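Local coordinates for protein thermophilic dibenzothiophene desulfurization enzyme C (PDB 5XDE) that probably oxidises dibenzothiophene to its sulfoxide and then its sulfone with reduced FMN and molecular oxygen, as a flavin monooxygenase of the DszC family, at residues I49-L54 with R119-L124; L55-S60 with Y93-F98; D84-H89 with R208-G213. All blocks are in the same frame, centred on the assembly; numbering follows the deposited sequence.

Contact 1. Residues I49-L54 with R119-L124; sequences IRRSGL and RERWFL
Arg50 and Arg121 bring the two backbones closest, their CA atoms 5.5 Å apart. Arg50 lies in the last turns of helix 43-52, whereas Arg121, with positive phi, is the first residue to leave helical geometry after helix 107-120. The earlier helix gives up its own helical geometry at Gly53, also with positive phi, where Ser52 makes an ST turn: its OG accepts from Leu54 N at 3.0 Å. Arg50 is the long arm of the contact. Extended from CG to NE, it runs across Arg121 at about a right angle, and NE gives a weak, bent hydrogen bond to Arg121 O (3.2 Å, 131° at the hydrogen). This carbonyl sits at the guanidinium edge, while Phe123 CB covers one face, 3.6 Å from Arg50 NH1. The stronger grip comes from acids: Asp166 forms a salt bridge to Arg50 NH1, Asp164 and Asp47 to Arg50 NH2, which probably offsets the positive charges gathered here. Arg121, bent at chi3 (-54°), folds back so that its guanidinium face rests on Arg50 CB and its NH1 lies 3.4 Å from Arg51 CG. One water accepts from Arg51 NH1 and Arg121 NH2, 2.9 Å from each, and bridges their edges. On the buried side, Ile49 CG2 meets Phe123 CE2 at 3.8 Å. Phe28 of helix 16-38 and Phe91 of helix 85-104 also pack on Ile49, and Leu90 on Phe123. Within the acyl-CoA dehydrogenase-like N-terminal domain, the contact thus joins the end of helix 43-52 to the turn that leads from helix 107-120 into strand 124-127.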
# COMPACT_ATOMS: atom_id res chain seq x y z
N ILE A 49 18.96 31.99 14.59
CA ILE A 49 17.63 31.85 15.17
C ILE A 49 17.49 32.76 16.39
O ILE A 49 16.44 33.40 16.58
CB ILE A 49 17.35 30.37 15.48
CG1 ILE A 49 17.16 29.61 14.17
CG2 ILE A 49 16.13 30.21 16.38
CD1 ILE A 49 17.03 28.12 14.39
N ARG A 50 18.54 32.86 17.21
CA ARG A 50 18.52 33.80 18.33
C ARG A 50 18.31 35.24 17.84
O ARG A 50 17.48 35.98 18.39
CB ARG A 50 19.83 33.70 19.13
CG ARG A 50 19.97 32.42 19.96
CD ARG A 50 21.22 32.47 20.85
NE ARG A 50 21.31 31.34 21.79
CZ ARG A 50 21.98 30.22 21.57
NH1 ARG A 50 22.01 29.26 22.49
NH2 ARG A 50 22.63 30.04 20.42
N ARG A 51 19.04 35.65 16.79
CA ARG A 51 18.89 37.02 16.30
C ARG A 51 17.50 37.27 15.73
O ARG A 51 17.00 38.40 15.78
CB ARG A 51 19.95 37.33 15.22
CG ARG A 51 21.39 37.38 15.75
CD ARG A 51 22.36 37.97 14.70
NE ARG A 51 22.50 37.13 13.50
CZ ARG A 51 23.32 36.09 13.41
NH1 ARG A 51 24.08 35.73 14.44
NH2 ARG A 51 23.39 35.41 12.28
N SER A 52 16.84 36.22 15.22
CA SER A 52 15.55 36.39 14.57
C SER A 52 14.46 36.80 15.54
O SER A 52 13.46 37.41 15.13
CB SER A 52 15.15 35.08 13.87
OG SER A 52 14.55 34.17 14.80
N GLY A 53 14.61 36.47 16.82
CA GLY A 53 13.56 36.70 17.79
C GLY A 53 12.50 35.62 17.86
O GLY A 53 11.68 35.63 18.79
N LEU A 54 12.49 34.67 16.92
CA LEU A 54 11.39 33.71 16.89
C LEU A 54 11.38 32.79 18.10
O LEU A 54 10.34 32.19 18.40
CB LEU A 54 11.44 32.88 15.60
CG LEU A 54 11.27 33.69 14.30
CD1 LEU A 54 11.39 32.80 13.06
CD2 LEU A 54 9.96 34.49 14.30
N ARG A 119 16.27 38.80 26.63
CA ARG A 119 17.53 39.54 26.60
C ARG A 119 18.72 38.62 26.36
O ARG A 119 19.65 38.97 25.62
CB ARG A 119 17.73 40.30 27.92
CG ARG A 119 17.25 41.74 27.89
CD ARG A 119 17.28 42.37 29.28
NE ARG A 119 18.56 42.98 29.65
CZ ARG A 119 18.71 43.82 30.67
NH1 ARG A 119 17.66 44.16 31.41
NH2 ARG A 119 19.90 44.34 30.96
N GLU A 120 18.72 37.44 26.98
CA GLU A 120 19.80 36.48 26.79
C GLU A 120 19.57 35.58 25.59
O GLU A 120 20.47 34.82 25.22
CB GLU A 120 19.98 35.66 28.06
CG GLU A 120 20.38 36.51 29.26
CD GLU A 120 20.66 35.71 30.53
OE1 GLU A 120 20.42 34.49 30.55
OE2 GLU A 120 21.11 36.33 31.51
N ARG A 121 18.40 35.68 24.94
CA ARG A 121 18.07 34.90 23.74
C ARG A 121 18.18 33.40 24.00
O ARG A 121 18.85 32.65 23.28
CB ARG A 121 18.94 35.34 22.55
CG ARG A 121 19.10 36.86 22.51
CD ARG A 121 19.71 37.37 21.20
NE ARG A 121 20.98 36.73 20.86
CZ ARG A 121 21.71 37.10 19.81
NH1 ARG A 121 21.31 38.11 19.05
NH2 ARG A 121 22.84 36.48 19.55
N TRP A 122 17.50 32.94 25.05
CA TRP A 122 17.51 31.53 25.41
C TRP A 122 17.04 30.63 24.27
O TRP A 122 15.99 30.86 23.67
CB TRP A 122 16.59 31.29 26.60
CG TRP A 122 17.11 31.80 27.90
CD1 TRP A 122 18.27 32.50 28.12
CD2 TRP A 122 16.47 31.66 29.17
NE1 TRP A 122 18.39 32.80 29.46
CE2 TRP A 122 17.30 32.29 30.13
CE3 TRP A 122 15.29 31.05 29.60
CZ2 TRP A 122 16.98 32.34 31.49
CZ3 TRP A 122 14.97 31.10 30.96
CH2 TRP A 122 15.81 31.73 31.88
N PHE A 123 17.82 29.58 24.01
CA PHE A 123 17.47 28.50 23.11
C PHE A 123 17.45 27.26 24.00
O PHE A 123 18.49 26.83 24.51
CB PHE A 123 18.51 28.41 21.97
CG PHE A 123 18.04 27.72 20.71
CD1 PHE A 123 17.21 26.62 20.76
CD2 PHE A 123 18.46 28.19 19.47
CE1 PHE A 123 16.80 25.98 19.59
CE2 PHE A 123 18.06 27.57 18.29
CZ PHE A 123 17.23 26.46 18.35
N LEU A 124 16.25 26.73 24.26
CA LEU A 124 16.09 25.75 25.33
C LEU A 124 16.45 24.35 24.86
O LEU A 124 16.17 23.97 23.72
CB LEU A 124 14.66 25.77 25.86
CG LEU A 124 14.18 27.10 26.45
CD1 LEU A 124 12.74 26.99 26.91
CD2 LEU A 124 15.05 27.53 27.62
O HOH W 1 24.52 36.71 17.17

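Contact 2. Residues L55-S60 with Y93-F98; sequences LTLLIS and YHFSNF. With FMN (flavin mononucleotide), chain E.
Leu58 and Phe98 form the apolar centre where the 55-60 loop packs on helix 85-104 in the helical N-terminal domain of the acyl-CoA dehydrogenase fold. A type I beta turn from Thr56 to Ile59 presents consecutive side chains to the helix. Leu58 CB is 3.5 Å from Phe98 CE2, and Ile59 CG1 comes to the neighbouring CE1-CZ stretch of the Phe98 rim, 3.6 Å from Phe98 CE1. With CG opposite the backbone N (chi1 179°), Phe98 extends its ring from the helix to meet both residues obliquely. One helical turn earlier, Phe95 packs against both Leu57 and Leu58, again obliquely: Leu57 CD1 lies 3.9 Å from Phe95 CZ, and Leu58 CD1 equally far from Phe95 CD1. Val73 of helix 70-83 also packs on Leu57, Leu58 and Phe95, while Leu124 of strand 124-127 touches Phe98.

Farther out, Leu55 holds His94 in two ways. Its CD2 methyl sits almost squarely over the imidazole in a CH-pi contact, 3.5 Å from the centroid and 5° off the ring normal. Its carbonyl O takes a hydrogen bond from His94 NE2, which tethers the loop to the helix. The other nitrogen, ND1, faces Leu124 N, and the rotation of the imidazole is probably fixed between the two. Tyr93, the preceding helix residue, belongs to the FMN site. The polar edge is defined by the bond from His94 NE2 to Leu55 O: 2.9 Å long, 156° at the hydrogen, it lies in the carbonyl plane on a lone pair.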
# COMPACT_ATOMS: atom_id res chain seq x y z
N LEU A 55 12.49 32.66 18.83
CA LEU A 55 12.44 31.84 20.03
C LEU A 55 11.48 32.41 21.07
O LEU A 55 11.09 31.68 21.99
CB LEU A 55 13.84 31.71 20.63
CG LEU A 55 14.89 30.99 19.78
CD1 LEU A 55 16.26 31.20 20.41
CD2 LEU A 55 14.58 29.49 19.64
N THR A 56 11.07 33.68 20.92
CA THR A 56 10.20 34.38 21.86
C THR A 56 8.75 34.46 21.37
O THR A 56 7.98 35.28 21.89
CB THR A 56 10.74 35.80 22.14
OG1 THR A 56 10.54 36.66 21.01
CG2 THR A 56 12.23 35.76 22.48
N LEU A 57 8.37 33.63 20.40
CA LEU A 57 7.05 33.75 19.77
C LEU A 57 5.91 33.71 20.78
O LEU A 57 4.91 34.42 20.62
CB LEU A 57 6.86 32.63 18.74
CG LEU A 57 7.36 32.92 17.32
CD1 LEU A 57 7.49 31.60 16.54
CD2 LEU A 57 6.43 33.87 16.62
N LEU A 58 6.01 32.86 21.79
CA LEU A 58 4.92 32.64 22.73
C LEU A 58 5.05 33.46 24.01
O LEU A 58 4.19 33.35 24.89
CB LEU A 58 4.83 31.16 23.10
CG LEU A 58 4.42 30.27 21.91
CD1 LEU A 58 4.43 28.80 22.34
CD2 LEU A 58 3.05 30.67 21.41
N ILE A 59 6.10 34.25 24.14
CA ILE A 59 6.23 35.15 25.28
C ILE A 59 5.43 36.41 24.98
O ILE A 59 5.47 36.94 23.87
CB ILE A 59 7.71 35.48 25.54
CG1 ILE A 59 8.44 34.22 26.04
CG2 ILE A 59 7.85 36.65 26.53
CD1 ILE A 59 9.93 34.40 26.23
N SER A 60 4.66 36.86 25.98
CA SER A 60 3.80 38.01 25.80
C SER A 60 4.62 39.25 25.46
O SER A 60 5.80 39.36 25.80
CB SER A 60 2.98 38.26 27.06
OG SER A 60 3.85 38.61 28.13
N TYR A 93 11.71 21.58 19.36
CA TYR A 93 11.89 21.10 20.72
C TYR A 93 12.03 22.25 21.71
O TYR A 93 11.62 22.12 22.86
CB TYR A 93 13.11 20.19 20.83
CG TYR A 93 12.83 18.76 20.49
CD1 TYR A 93 13.07 17.76 21.41
CD2 TYR A 93 12.32 18.42 19.25
CE1 TYR A 93 12.81 16.43 21.10
CE2 TYR A 93 12.04 17.11 18.93
CZ TYR A 93 12.30 16.12 19.86
OH TYR A 93 12.04 14.80 19.53
N HIS A 94 12.64 23.35 21.28
CA HIS A 94 12.65 24.55 22.12
C HIS A 94 11.24 24.90 22.57
O HIS A 94 11.01 25.22 23.74
CB HIS A 94 13.26 25.72 21.34
CG HIS A 94 12.99 27.07 21.94
ND1 HIS A 94 13.81 27.65 22.87
CD2 HIS A 94 12.00 27.97 21.69
CE1 HIS A 94 13.34 28.84 23.20
NE2 HIS A 94 12.24 29.06 22.50
N PHE A 95 10.26 24.78 21.66
CA PHE A 95 8.89 25.13 22.01
C PHE A 95 8.20 24.04 22.82
O PHE A 95 7.31 24.35 23.61
CB PHE A 95 8.09 25.47 20.76
CG PHE A 95 8.44 26.83 20.22
CD1 PHE A 95 7.99 27.96 20.85
CD2 PHE A 95 9.29 26.97 19.13
CE1 PHE A 95 8.34 29.23 20.38
CE2 PHE A 95 9.65 28.24 18.67
CZ PHE A 95 9.17 29.36 19.30
N SER A 96 8.58 22.77 22.64
CA SER A 96 8.12 21.75 23.59
C SER A 96 8.64 22.04 24.99
O SER A 96 7.89 21.93 25.97
CB SER A 96 8.55 20.35 23.14
OG SER A 96 8.18 19.40 24.13
N ASN A 97 9.92 22.41 25.10
CA ASN A 97 10.48 22.78 26.40
C ASN A 97 9.79 24.02 26.95
O ASN A 97 9.46 24.08 28.14
CB ASN A 97 11.99 23.01 26.27
CG ASN A 97 12.75 21.76 25.83
OD1 ASN A 97 12.37 20.63 26.16
ND2 ASN A 97 13.84 21.95 25.07
N PHE A 98 9.58 25.03 26.10
CA PHE A 98 8.93 26.25 26.55
C PHE A 98 7.52 25.97 27.03
O PHE A 98 7.09 26.48 28.07
CB PHE A 98 8.91 27.31 25.44
CG PHE A 98 8.22 28.58 25.88
CD1 PHE A 98 8.93 29.56 26.58
CD2 PHE A 98 6.87 28.77 25.66
CE1 PHE A 98 8.28 30.72 27.01
CE2 PHE A 98 6.22 29.91 26.08
CZ PHE A 98 6.93 30.90 26.76
N1 FMN E . 13.96 11.96 24.10
C2 FMN E . 13.86 13.02 24.98
O2 FMN E . 13.51 12.80 26.14
N3 FMN E . 14.14 14.31 24.56
C4 FMN E . 14.54 14.54 23.25
O4 FMN E . 14.80 15.70 22.88
C4A FMN E . 14.64 13.47 22.36
N5 FMN E . 15.04 13.68 21.05
C5A FMN E . 15.13 12.62 20.17
C6 FMN E . 15.53 12.85 18.85
C7 FMN E . 15.64 11.81 17.94
C7M FMN E . 16.08 12.12 16.53
C8 FMN E . 15.35 10.51 18.37
C8M FMN E . 15.45 9.33 17.45
C9 FMN E . 14.96 10.28 19.69
C9A FMN E . 14.85 11.32 20.60
N10 FMN E . 14.43 11.10 21.92
C10 FMN E . 14.35 12.17 22.79
C1' FMN E . 14.16 9.69 22.43
C2' FMN E . 12.87 8.98 22.07
O2' FMN E . 11.79 9.64 22.70
C3' FMN E . 12.94 7.52 22.56
O3' FMN E . 13.29 7.50 23.93
C4' FMN E . 13.96 6.66 21.79
O4' FMN E . 13.83 6.92 20.42
C5' FMN E . 13.79 5.16 22.07
O5' FMN E . 14.67 4.39 21.26
P FMN E . 14.36 2.84 20.90
O1P FMN E . 13.26 2.79 19.85
O2P FMN E . 15.61 2.15 20.36
O3P FMN E . 13.93 2.11 22.15

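Contact 3. Residues D84-H89 with R208-G213; sequences DASLGH and RQTDSG. With FMN (flavin mononucleotide), chain E.
Ser86 and Gln209 make the direct hydrogen bond of this contact: Gln209 N donates to Ser86 OG at 2.9 Å, with 158° at the hydrogen. Ser86 OG lies opposite its own carbonyl carbon (chi1 -72°), which directs the hydroxyl toward the 208-213 loop. A second, indirect polar link may pass through a water within donating distance of Gln209 OE1 (2.8 Å) and Asp84 OD2 (3.1 Å), though it has more acceptors in reach than protons. Asp84 is the N-cap of helix 85-104. Its OD1 accepts from Leu87 N along a nearly straight bond, but from well above the carboxylate plane, and its OD2 forms a salt bridge with Arg35 of helix 16-38. The cap and the water site therefore meet on one carboxylate. Within the loop, the hydroxyls of Thr210 and Ser212 are hydrogen-bonded to each other, and Ser212 OG also bonds Ser160 OG.

Apolar contact centres on Thr210 CG2, which lies over the helix near Ser86 CA and reaches His89 CD2 at 3.5 Å. Ser86 CB and Gln209 CB touch beside it at 3.6 Å. This packing brings the loop obliquely against the His89 ring.

Toward the flavin, His89 CE1 comes within 3.5 Å of FMN C6. His89 NE2 is hydrogen-bonded to Ser160 OG, and Ser160 in turn hydrogen-bonds FMN; the His89 ring also stacks on Tyr93. His89 is thus both a neighbour of the isoalloxazine and a second-shell support for Ser160. The contact joins the N-terminal helical and middle beta domains of the acyl-CoA dehydrogenase fold beside the flavin ring, in the FMN site between them.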
# COMPACT_ATOMS: atom_id res chain seq x y z
N ASP A 84 15.93 22.41 6.71
CA ASP A 84 16.96 21.77 7.51
C ASP A 84 16.25 21.05 8.65
O ASP A 84 15.73 21.70 9.57
CB ASP A 84 17.96 22.80 8.03
CG ASP A 84 19.10 22.18 8.84
OD1 ASP A 84 18.85 21.24 9.61
OD2 ASP A 84 20.26 22.65 8.70
N ALA A 85 16.20 19.72 8.58
CA ALA A 85 15.43 18.96 9.56
C ALA A 85 16.04 19.06 10.95
O ALA A 85 15.30 19.02 11.93
CB ALA A 85 15.33 17.50 9.13
N SER A 86 17.37 19.17 11.06
CA SER A 86 17.96 19.27 12.39
C SER A 86 17.62 20.60 13.04
O SER A 86 17.30 20.65 14.23
CB SER A 86 19.48 19.06 12.33
OG SER A 86 19.82 17.70 12.06
N LEU A 87 17.70 21.69 12.28
CA LEU A 87 17.31 22.98 12.83
C LEU A 87 15.81 23.03 13.10
O LEU A 87 15.39 23.66 14.08
CB LEU A 87 17.74 24.11 11.90
CG LEU A 87 19.25 24.39 11.88
CD1 LEU A 87 19.53 25.35 10.77
CD2 LEU A 87 19.72 24.94 13.22
N GLY A 88 15.00 22.38 12.27
CA GLY A 88 13.57 22.33 12.55
C GLY A 88 13.28 21.59 13.84
O GLY A 88 12.41 21.99 14.62
N HIS A 89 13.99 20.49 14.06
CA HIS A 89 13.86 19.72 15.29
C HIS A 89 14.26 20.55 16.50
O HIS A 89 13.53 20.60 17.50
CB HIS A 89 14.71 18.46 15.16
CG HIS A 89 14.86 17.68 16.42
ND1 HIS A 89 14.16 16.51 16.65
CD2 HIS A 89 15.66 17.85 17.49
CE1 HIS A 89 14.53 16.00 17.81
NE2 HIS A 89 15.42 16.81 18.35
N ARG A 208 21.39 14.83 11.92
CA ARG A 208 22.79 14.77 12.30
C ARG A 208 23.27 16.00 13.05
O ARG A 208 24.37 15.96 13.62
CB ARG A 208 23.66 14.54 11.05
CG ARG A 208 23.61 13.09 10.56
CD ARG A 208 24.55 12.82 9.39
NE ARG A 208 25.93 13.20 9.68
CZ ARG A 208 26.76 12.53 10.48
NH1 ARG A 208 26.35 11.42 11.09
NH2 ARG A 208 28.00 12.97 10.68
N GLN A 209 22.50 17.09 13.09
CA GLN A 209 22.92 18.29 13.81
C GLN A 209 22.00 18.63 14.98
O GLN A 209 21.97 19.79 15.41
CB GLN A 209 23.03 19.48 12.85
CG GLN A 209 24.28 19.37 11.95
CD GLN A 209 24.73 20.69 11.38
OE1 GLN A 209 24.02 21.32 10.61
NE2 GLN A 209 25.93 21.11 11.76
N THR A 210 21.29 17.64 15.53
CA THR A 210 20.40 17.91 16.65
C THR A 210 21.08 17.79 18.01
O THR A 210 20.47 18.15 19.03
CB THR A 210 19.17 16.98 16.63
OG1 THR A 210 19.58 15.61 16.73
CG2 THR A 210 18.34 17.19 15.37
N ASP A 211 22.32 17.29 18.06
CA ASP A 211 23.05 17.18 19.33
C ASP A 211 22.27 16.36 20.35
O ASP A 211 22.25 16.68 21.54
CB ASP A 211 23.39 18.56 19.89
CG ASP A 211 24.31 19.36 18.98
OD1 ASP A 211 25.51 19.03 18.93
OD2 ASP A 211 23.83 20.32 18.33
N SER A 212 21.63 15.29 19.89
CA SER A 212 20.79 14.46 20.76
C SER A 212 21.59 13.36 21.44
O SER A 212 21.11 12.23 21.55
CB SER A 212 19.63 13.89 19.97
OG SER A 212 18.87 14.93 19.36
N GLY A 213 22.80 13.66 21.89
CA GLY A 213 23.62 12.72 22.63
C GLY A 213 23.28 12.73 24.11
O GLY A 213 22.23 13.21 24.53
N1 FMN E . 13.96 11.96 24.10
C2 FMN E . 13.86 13.02 24.98
O2 FMN E . 13.51 12.80 26.14
N3 FMN E . 14.14 14.31 24.56
C4 FMN E . 14.54 14.54 23.25
O4 FMN E . 14.80 15.70 22.88
C4A FMN E . 14.64 13.47 22.36
N5 FMN E . 15.04 13.68 21.05
C5A FMN E . 15.13 12.62 20.17
C6 FMN E . 15.53 12.85 18.85
C7 FMN E . 15.64 11.81 17.94
C7M FMN E . 16.08 12.12 16.53
C8 FMN E . 15.35 10.51 18.37
C8M FMN E . 15.45 9.33 17.45
C9 FMN E . 14.96 10.28 19.69
C9A FMN E . 14.85 11.32 20.60
N10 FMN E . 14.43 11.10 21.92
C10 FMN E . 14.35 12.17 22.79
C1' FMN E . 14.16 9.69 22.43
C2' FMN E . 12.87 8.98 22.07
O2' FMN E . 11.79 9.64 22.70
C3' FMN E . 12.94 7.52 22.56
O3' FMN E . 13.29 7.50 23.93
C4' FMN E . 13.96 6.66 21.79
O4' FMN E . 13.83 6.92 20.42
C5' FMN E . 13.79 5.16 22.07
O5' FMN E . 14.67 4.39 21.26
P FMN E . 14.36 2.84 20.90
O1P FMN E . 13.26 2.79 19.85
O2P FMN E . 15.61 2.15 20.36
O3P FMN E . 13.93 2.11 22.15
O HOH W 2 21.79 20.10 9.39

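Contacts 1 and 2 are neighbours, their centres 10 Å apart. They touch through a probable hydrogen bond between Leu124 N and His94 ND1 (3.0 Å) and through packing of Leu54 O against Phe95 CZ (3.2 Å). Contact 3 lies about 17 Å from each, centre to centre, but shares helix 85-104 with contact 2: residues 84-89 cap and start the helix and 93-98 follow further along. That helix carries both His89 and Tyr93 to FMN. Contact 1 is more remote, the Phe123 side chain being about 11 Å from FMN. Ala365 and Arg366 of the second subunit also hydrogen-bond the cofactor, completing a site shared between chains.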